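Local coordinates for piwi domain-containing protein (Vanderwaltozyma polyspora, PDB 5THE) that probably binds RNA as the C-terminal, Piwi-containing lobe of a budding yeast Argonaute, a protein whose two lobes contribute to the selectivity of RNA target cleavage, at residues A[30-35]-A[422-427]; A[6-11]-A[463-468]; A[432-437]-A[453-458]. All blocks are in the same frame, centred on the assembly; numbering follows the deposited sequence.

Contact 1 of 3, residues A[30-35]-A[422-427]; sequences RILDAP and GTVVDR
Two groups grip Arg30 NH2: Asp426 OD1 at 3.2 Å in a salt bridge, and the side-chain oxygen of Gln469. The bond to Asp426 lies close to the guanidinium plane yet reaches OD1 from above the carboxylate, the two planes being turned 50° apart. The arginine chain bends at chi3 (-69°), which turns the guanidinium across toward the 422-427 strand. The network fixes both charged groups: Arg30 NH1 also bonds the backbone oxygen of Lys14, and Asp426 OD2 accepts from Gly12 N and from Gln469.

Beneath the salt bridge, the backbones pair antiparallel. Arg30 N donates to Val424 O at 2.9 Å, and Val424 N returns a short bond of 2.6 Å to Arg30 O. Leu32 N, just past the strand end, still reaches Gly422 O at 3.0 Å, from above the carbonyl plane. Leu32 CG presses tightly on Val424 CG2 at 3.5 Å, on the face that helix 465-475 covers through Gln469. On the other face, Ile31 CG1 meets Thr423 OG1, whose own bond goes to Met420 O.

The whole is a buried antiparallel strand pairing, in which strand 25-31, from the N-terminal part of the chain, adds to strand 423-425 of the Piwi domain.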
# COMPACT_ATOMS: atom_id res chain seq x y z
N ARG A 30 -21.17 -14.86 4.37
CA ARG A 30 -21.94 -13.68 4.01
C ARG A 30 -21.12 -12.86 3.02
O ARG A 30 -19.90 -12.79 3.12
CB ARG A 30 -22.30 -12.84 5.24
CG ARG A 30 -23.21 -13.58 6.22
CD ARG A 30 -23.23 -12.89 7.58
NE ARG A 30 -21.95 -13.02 8.27
CZ ARG A 30 -21.06 -12.04 8.40
NH1 ARG A 30 -21.33 -10.84 7.89
NH2 ARG A 30 -19.91 -12.26 9.03
N ILE A 31 -21.78 -12.29 2.03
CA ILE A 31 -21.10 -11.46 1.05
C ILE A 31 -21.44 -10.01 1.37
O ILE A 31 -22.61 -9.61 1.29
CB ILE A 31 -21.49 -11.84 -0.39
CG1 ILE A 31 -21.18 -13.32 -0.61
CG2 ILE A 31 -20.73 -11.00 -1.41
CD1 ILE A 31 -21.88 -13.90 -1.82
N LEU A 32 -20.43 -9.25 1.78
CA LEU A 32 -20.59 -7.83 2.07
C LEU A 32 -20.66 -7.01 0.78
O LEU A 32 -20.04 -7.34 -0.23
CB LEU A 32 -19.43 -7.33 2.94
CG LEU A 32 -19.28 -7.98 4.31
CD1 LEU A 32 -18.21 -7.29 5.14
CD2 LEU A 32 -20.61 -7.97 5.06
N ASP A 33 -21.43 -5.93 0.84
CA ASP A 33 -21.51 -5.03 -0.30
C ASP A 33 -20.20 -4.25 -0.46
O ASP A 33 -19.46 -4.03 0.49
CB ASP A 33 -22.69 -4.07 -0.14
CG ASP A 33 -24.02 -4.79 -0.14
OD1 ASP A 33 -24.16 -5.82 -0.85
OD2 ASP A 33 -24.93 -4.34 0.58
N ALA A 34 -19.91 -3.87 -1.70
CA ALA A 34 -18.78 -3.00 -1.96
C ALA A 34 -19.12 -1.59 -1.48
O ALA A 34 -20.29 -1.21 -1.44
CB ALA A 34 -18.46 -2.96 -3.45
N PRO A 35 -18.12 -0.80 -1.10
CA PRO A 35 -18.37 0.63 -0.90
C PRO A 35 -18.57 1.31 -2.24
O PRO A 35 -18.27 0.76 -3.31
CB PRO A 35 -17.10 1.13 -0.21
CG PRO A 35 -16.02 0.20 -0.74
CD PRO A 35 -16.71 -1.16 -0.89
N GLY A 422 -16.83 -9.27 -1.42
CA GLY A 422 -16.05 -9.84 -0.38
C GLY A 422 -16.90 -10.75 0.49
O GLY A 422 -17.65 -10.37 1.41
N THR A 423 -16.76 -12.01 0.14
CA THR A 423 -17.23 -13.11 0.96
C THR A 423 -16.54 -13.07 2.32
O THR A 423 -15.31 -13.03 2.40
CB THR A 423 -16.92 -14.41 0.23
OG1 THR A 423 -17.74 -14.49 -0.95
CG2 THR A 423 -17.16 -15.62 1.13
N VAL A 424 -17.33 -13.07 3.38
CA VAL A 424 -16.84 -13.16 4.75
C VAL A 424 -17.23 -14.52 5.30
O VAL A 424 -18.36 -14.98 5.11
CB VAL A 424 -17.43 -12.06 5.65
CG1 VAL A 424 -16.74 -12.09 7.04
CG2 VAL A 424 -17.26 -10.71 5.02
N VAL A 425 -16.30 -15.14 6.01
CA VAL A 425 -16.56 -16.34 6.78
C VAL A 425 -16.04 -16.06 8.18
O VAL A 425 -14.83 -15.85 8.36
CB VAL A 425 -15.90 -17.58 6.16
CG1 VAL A 425 -16.06 -18.80 7.08
CG2 VAL A 425 -16.50 -17.89 4.79
N ASP A 426 -16.94 -15.99 9.17
CA ASP A 426 -16.48 -15.89 10.55
C ASP A 426 -17.13 -16.95 11.43
O ASP A 426 -17.18 -16.79 12.65
CB ASP A 426 -16.69 -14.47 11.11
CG ASP A 426 -18.17 -14.06 11.25
OD1 ASP A 426 -19.08 -14.77 10.77
OD2 ASP A 426 -18.41 -12.99 11.83
N ARG A 427 -17.62 -18.03 10.83
CA ARG A 427 -18.15 -19.16 11.57
C ARG A 427 -17.58 -20.45 11.01
O ARG A 427 -17.17 -20.51 9.85
CB ARG A 427 -19.68 -19.18 11.53
CG ARG A 427 -20.32 -18.09 12.36
CD ARG A 427 -21.78 -18.26 12.35
NE ARG A 427 -22.48 -17.12 12.93
CZ ARG A 427 -22.85 -17.05 14.20
NH1 ARG A 427 -22.55 -18.05 15.03
NH2 ARG A 427 -23.51 -15.98 14.64

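Contact 2 of 3, residues A[6-11]-A[463-468]; sequences ENRHDY and STSDYL
The N terminus of helix 465-475 is where this contact forms: Thr464 occupies the N-cap position, its OG1 accepting from Tyr467 N, and Asp10 approaches from the N-terminal segment. Asp10 OD1 takes two bonds from one residue. Ser465 N meets its syn lone pair at 2.9 Å, while Ser465 OG donates at 2.8 Å from above the carboxylate plane. With CG set between the backbone N and the carbonyl carbon (chi1 64°), the carboxylate faces the first turn of the helix, whose amides would probably favour its negative charge. OD2 lies against Thr464 CB and accepts from a water that also links Tyr11 O and Asp466 N.

One residue earlier, His9 points its ring edge at the strand-to-helix connection. His9 ND1 donates to Ser463 O at 2.7 Å, approaching nearly in line with the C=O, though bent at the hydrogen (145°). NE2 donates to Glu6 OE2 at 2.7 Å, so both nitrogens hold the ring's rotation. A second water bridges Arg8 NH1 and Ser465 OG; Asp10 O, Asp436 and Ser431 also hold the guanidinium.

The arrangement is a helix N-terminus held from outside: beside the Thr464 N-cap, an aspartate from the N-terminal segment takes the amide and hydroxyl of the first helical residue of this Piwi-domain helix.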
# COMPACT_ATOMS: atom_id res chain seq x y z
N GLU A 6 -7.46 -9.89 22.62
CA GLU A 6 -8.91 -9.74 22.61
C GLU A 6 -9.60 -11.09 22.41
O GLU A 6 -9.16 -11.91 21.60
CB GLU A 6 -9.31 -8.78 21.48
CG GLU A 6 -10.68 -8.14 21.59
CD GLU A 6 -10.73 -7.09 22.70
OE1 GLU A 6 -9.67 -6.51 23.07
OE2 GLU A 6 -11.84 -6.86 23.22
N ASN A 7 -10.68 -11.32 23.14
CA ASN A 7 -11.56 -12.44 22.83
C ASN A 7 -12.68 -11.97 21.92
O ASN A 7 -12.95 -10.77 21.81
CB ASN A 7 -12.13 -13.04 24.11
CG ASN A 7 -11.06 -13.70 24.97
OD1 ASN A 7 -10.33 -14.57 24.51
ND2 ASN A 7 -10.96 -13.27 26.21
N ARG A 8 -13.34 -12.93 21.27
CA ARG A 8 -14.41 -12.62 20.32
C ARG A 8 -15.55 -11.87 21.01
O ARG A 8 -15.99 -12.27 22.09
CB ARG A 8 -14.93 -13.90 19.70
CG ARG A 8 -16.19 -13.72 18.87
CD ARG A 8 -16.60 -15.04 18.13
NE ARG A 8 -15.55 -15.54 17.24
CZ ARG A 8 -15.25 -15.00 16.06
NH1 ARG A 8 -15.93 -13.94 15.64
NH2 ARG A 8 -14.28 -15.51 15.30
N HIS A 9 -16.02 -10.79 20.39
CA HIS A 9 -17.17 -10.07 20.93
C HIS A 9 -18.49 -10.69 20.48
O HIS A 9 -19.40 -10.93 21.29
CB HIS A 9 -17.15 -8.59 20.49
CG HIS A 9 -15.88 -7.87 20.79
ND1 HIS A 9 -15.62 -6.60 20.31
CD2 HIS A 9 -14.79 -8.22 21.52
CE1 HIS A 9 -14.44 -6.20 20.73
NE2 HIS A 9 -13.91 -7.17 21.47
N ASP A 10 -18.59 -10.96 19.20
CA ASP A 10 -19.84 -11.31 18.53
C ASP A 10 -19.46 -11.92 17.19
O ASP A 10 -18.29 -12.19 16.92
CB ASP A 10 -20.72 -10.07 18.39
CG ASP A 10 -20.09 -9.00 17.48
OD1 ASP A 10 -18.91 -9.12 17.10
OD2 ASP A 10 -20.80 -8.02 17.15
N TYR A 11 -20.47 -12.13 16.34
CA TYR A 11 -20.29 -12.56 14.97
C TYR A 11 -20.94 -11.52 14.06
O TYR A 11 -21.83 -10.78 14.49
CB TYR A 11 -20.94 -13.94 14.73
CG TYR A 11 -20.24 -15.05 15.47
CD1 TYR A 11 -19.14 -15.70 14.92
CD2 TYR A 11 -20.67 -15.45 16.74
CE1 TYR A 11 -18.50 -16.71 15.60
CE2 TYR A 11 -20.04 -16.47 17.42
CZ TYR A 11 -18.96 -17.09 16.84
OH TYR A 11 -18.33 -18.09 17.53
N SER A 463 -15.68 -2.35 19.13
CA SER A 463 -15.93 -2.69 17.73
C SER A 463 -16.71 -3.99 17.64
O SER A 463 -16.37 -4.97 18.30
CB SER A 463 -14.62 -2.82 16.97
OG SER A 463 -13.83 -1.66 17.15
N THR A 464 -17.73 -4.00 16.80
CA THR A 464 -18.47 -5.22 16.49
C THR A 464 -17.87 -5.89 15.26
O THR A 464 -17.15 -5.28 14.48
CB THR A 464 -19.93 -4.91 16.21
OG1 THR A 464 -20.01 -4.10 15.03
CG2 THR A 464 -20.59 -4.19 17.39
N SER A 465 -18.19 -7.18 15.10
CA SER A 465 -17.74 -7.88 13.90
C SER A 465 -18.18 -7.16 12.63
O SER A 465 -17.40 -7.03 11.69
CB SER A 465 -18.25 -9.32 13.89
OG SER A 465 -17.56 -10.09 14.85
N ASP A 466 -19.44 -6.69 12.59
CA ASP A 466 -19.92 -6.01 11.37
C ASP A 466 -19.12 -4.75 11.07
O ASP A 466 -18.81 -4.46 9.91
CB ASP A 466 -21.40 -5.63 11.49
CG ASP A 466 -22.36 -6.81 11.31
OD1 ASP A 466 -23.36 -6.83 12.05
OD2 ASP A 466 -22.12 -7.70 10.47
N TYR A 467 -18.81 -3.96 12.10
CA TYR A 467 -18.01 -2.76 11.92
C TYR A 467 -16.61 -3.10 11.42
O TYR A 467 -16.13 -2.54 10.42
CB TYR A 467 -17.95 -1.98 13.24
CG TYR A 467 -17.00 -0.81 13.20
CD1 TYR A 467 -17.32 0.34 12.50
CD2 TYR A 467 -15.77 -0.86 13.85
CE1 TYR A 467 -16.46 1.42 12.44
CE2 TYR A 467 -14.89 0.22 13.80
CZ TYR A 467 -15.26 1.36 13.10
OH TYR A 467 -14.42 2.45 13.01
N LEU A 468 -15.95 -4.06 12.08
CA LEU A 468 -14.59 -4.39 11.67
C LEU A 468 -14.57 -5.02 10.28
O LEU A 468 -13.65 -4.76 9.49
CB LEU A 468 -13.93 -5.32 12.68
CG LEU A 468 -13.61 -4.73 14.05
CD1 LEU A 468 -12.79 -5.74 14.84
CD2 LEU A 468 -12.87 -3.40 13.92
O HOH W 1 -16.30 -12.11 13.50
O HOH W 2 -21.44 -7.61 14.51

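Contact 3 of 3, residues A[432-437]-A[453-458]; sequences VAHFDF and HYWCLY
Strands 435-437 and 453-458 run antiparallel at 163°, their axes 4.7 Å apart, in register from Phe437 opposite Tyr454 to Phe435 opposite Cys456. Phe437 and Tyr454 form the regular hydrogen-bonded pair, with Tyr454 N to Phe437 O at 2.8 Å and Phe437 N to Tyr454 O at 3.0 Å. Toward Cys456 the pairing loosens: Cys456 N still donates to Phe435 O, but a water takes the place of the return bond, accepting from Phe435 N and donating to Cys456 O.

Asp436 and Trp455 share one face. Their side chains lie alongside each other and point the same way, and Asp436 CB sits over the indole, 3.7 Å from the centroid of its six-membered ring, in a CH-pi contact. Beyond it, the Asp436 carboxylate reaches His453, whose NE2 donates to the anti lone pair of OD2 at 2.7 Å within the imidazole plane. OD1 is taken by Arg8 in a salt bridge and by Ser431 N, so both oxygens of this buried carboxylate are engaged. Trp455 NE1 lies over the centre of one face of the His453 ring, which also stacks with Phe438.

The face bearing Phe435, Phe437, Tyr454 and Cys456 is largely aromatic and packs on helix 465-475. Phe437 CG sits between its backbone N and carbonyl carbon (chi1 51°), which brings one ring face over Tyr454 CB, near the rim, 3.8 Å from CB to the ring centroid; the two rings are near parallel but slid apart. Phe435 CD2 packs on Cys456 CB at 3.6 Å, with the sulfur oblique to the ring. The arrangement is a beta hairpin within the RNase H-like fold of the Piwi domain.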
# COMPACT_ATOMS: atom_id res chain seq x y z
N VAL A 432 -13.79 -19.79 17.93
CA VAL A 432 -14.90 -19.34 18.76
C VAL A 432 -14.41 -18.32 19.78
O VAL A 432 -14.95 -17.21 19.87
CB VAL A 432 -15.60 -20.53 19.44
CG1 VAL A 432 -16.67 -20.02 20.40
CG2 VAL A 432 -16.24 -21.45 18.41
N ALA A 433 -13.34 -18.65 20.52
CA ALA A 433 -12.87 -17.78 21.60
C ALA A 433 -12.19 -16.53 21.07
O ALA A 433 -12.33 -15.45 21.65
CB ALA A 433 -11.92 -18.54 22.53
N HIS A 434 -11.44 -16.64 19.98
CA HIS A 434 -10.73 -15.49 19.48
C HIS A 434 -11.52 -14.79 18.37
O HIS A 434 -12.45 -15.35 17.79
CB HIS A 434 -9.33 -15.90 19.01
CG HIS A 434 -8.41 -16.22 20.15
ND1 HIS A 434 -7.73 -17.41 20.25
CD2 HIS A 434 -8.09 -15.50 21.25
CE1 HIS A 434 -7.01 -17.41 21.36
NE2 HIS A 434 -7.21 -16.26 21.99
N PHE A 435 -11.14 -13.55 18.11
CA PHE A 435 -11.92 -12.63 17.28
C PHE A 435 -11.32 -12.63 15.88
O PHE A 435 -10.61 -11.71 15.48
CB PHE A 435 -11.90 -11.24 17.94
CG PHE A 435 -12.96 -10.29 17.42
CD1 PHE A 435 -13.76 -10.62 16.34
CD2 PHE A 435 -13.14 -9.05 18.03
CE1 PHE A 435 -14.71 -9.73 15.88
CE2 PHE A 435 -14.10 -8.17 17.58
CZ PHE A 435 -14.88 -8.51 16.50
N ASP A 436 -11.60 -13.69 15.11
CA ASP A 436 -11.05 -13.79 13.77
C ASP A 436 -12.15 -13.98 12.73
O ASP A 436 -13.29 -14.37 13.04
CB ASP A 436 -9.99 -14.91 13.67
CG ASP A 436 -10.60 -16.31 13.74
OD1 ASP A 436 -11.49 -16.55 14.58
OD2 ASP A 436 -10.17 -17.18 12.96
N PHE A 437 -11.81 -13.65 11.49
CA PHE A 437 -12.73 -13.80 10.37
C PHE A 437 -11.91 -13.82 9.09
O PHE A 437 -10.79 -13.32 9.05
CB PHE A 437 -13.80 -12.70 10.35
CG PHE A 437 -13.26 -11.31 10.44
CD1 PHE A 437 -12.81 -10.64 9.31
CD2 PHE A 437 -13.21 -10.65 11.66
CE1 PHE A 437 -12.31 -9.36 9.40
CE2 PHE A 437 -12.71 -9.36 11.76
CZ PHE A 437 -12.26 -8.71 10.62
N HIS A 453 -7.02 -13.80 6.20
CA HIS A 453 -7.38 -14.18 7.56
C HIS A 453 -7.06 -13.03 8.51
O HIS A 453 -5.89 -12.62 8.62
CB HIS A 453 -6.65 -15.47 7.98
CG HIS A 453 -7.30 -16.17 9.14
ND1 HIS A 453 -6.88 -17.40 9.59
CD2 HIS A 453 -8.34 -15.81 9.93
CE1 HIS A 453 -7.63 -17.77 10.61
NE2 HIS A 453 -8.52 -16.82 10.84
N TYR A 454 -8.08 -12.49 9.16
CA TYR A 454 -7.96 -11.33 10.03
C TYR A 454 -8.16 -11.76 11.48
O TYR A 454 -9.01 -12.60 11.78
CB TYR A 454 -9.01 -10.27 9.73
CG TYR A 454 -9.00 -9.65 8.36
CD1 TYR A 454 -9.66 -10.26 7.29
CD2 TYR A 454 -8.38 -8.43 8.15
CE1 TYR A 454 -9.67 -9.66 6.04
CE2 TYR A 454 -8.38 -7.83 6.90
CZ TYR A 454 -9.04 -8.44 5.85
OH TYR A 454 -9.05 -7.83 4.60
N TRP A 455 -7.42 -11.12 12.38
CA TRP A 455 -7.67 -11.25 13.80
C TRP A 455 -7.73 -9.87 14.43
O TRP A 455 -6.81 -9.07 14.25
CB TRP A 455 -6.57 -12.07 14.48
CG TRP A 455 -6.30 -13.42 13.84
CD1 TRP A 455 -5.74 -13.66 12.60
CD2 TRP A 455 -6.54 -14.69 14.43
NE1 TRP A 455 -5.64 -15.01 12.39
CE2 TRP A 455 -6.11 -15.67 13.49
CE3 TRP A 455 -7.07 -15.11 15.65
CZ2 TRP A 455 -6.21 -17.03 13.75
CZ3 TRP A 455 -7.17 -16.47 15.90
CH2 TRP A 455 -6.74 -17.42 14.95
N CYS A 456 -8.81 -9.58 15.15
CA CYS A 456 -8.77 -8.45 16.06
C CYS A 456 -8.05 -8.90 17.33
O CYS A 456 -8.57 -9.73 18.08
CB CYS A 456 -10.17 -7.94 16.38
SG CYS A 456 -10.12 -6.52 17.53
N LEU A 457 -6.84 -8.38 17.54
CA LEU A 457 -6.03 -8.76 18.69
C LEU A 457 -6.24 -7.84 19.89
O LEU A 457 -5.93 -8.23 21.02
CB LEU A 457 -4.54 -8.74 18.31
CG LEU A 457 -4.07 -9.61 17.14
CD1 LEU A 457 -2.55 -9.53 16.98
CD2 LEU A 457 -4.50 -11.05 17.35
N TYR A 458 -6.75 -6.64 19.66
CA TYR A 458 -6.89 -5.66 20.73
C TYR A 458 -7.88 -4.61 20.28
O TYR A 458 -7.84 -4.18 19.13
CB TYR A 458 -5.56 -5.00 21.08
CG TYR A 458 -5.52 -4.40 22.47
CD1 TYR A 458 -5.56 -5.23 23.59
CD2 TYR A 458 -5.43 -3.02 22.68
CE1 TYR A 458 -5.51 -4.71 24.88
CE2 TYR A 458 -5.37 -2.48 23.98
CZ TYR A 458 -5.41 -3.35 25.07
OH TYR A 458 -5.36 -2.88 26.37
O HOH W 3 -8.59 -12.23 19.07

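In the fold
From the N terminus, residues 6-11 come first, then 30-35 on strand 25-31. Contact 1 closes a loop of almost 390 residues when the chain returns at 422-427; strand 435-440 is the next strand in the chain. Contact 3 closes a loop of only 15 residues within the hairpin of strands 435-440 and 452-459, following contact 1 in series. Contact 2 closes last, at helix 465-475, and its long loop encloses both of the others. No loops cross. The three touch one another: Tyr11 packs on Asp426, Asp426 on Phe437, and Arg8 N and Glu6 N probably bond to Ala433 O and Leu457 O. Together they bind the N-terminal segments to neighbouring strands and a helix of the Piwi domain.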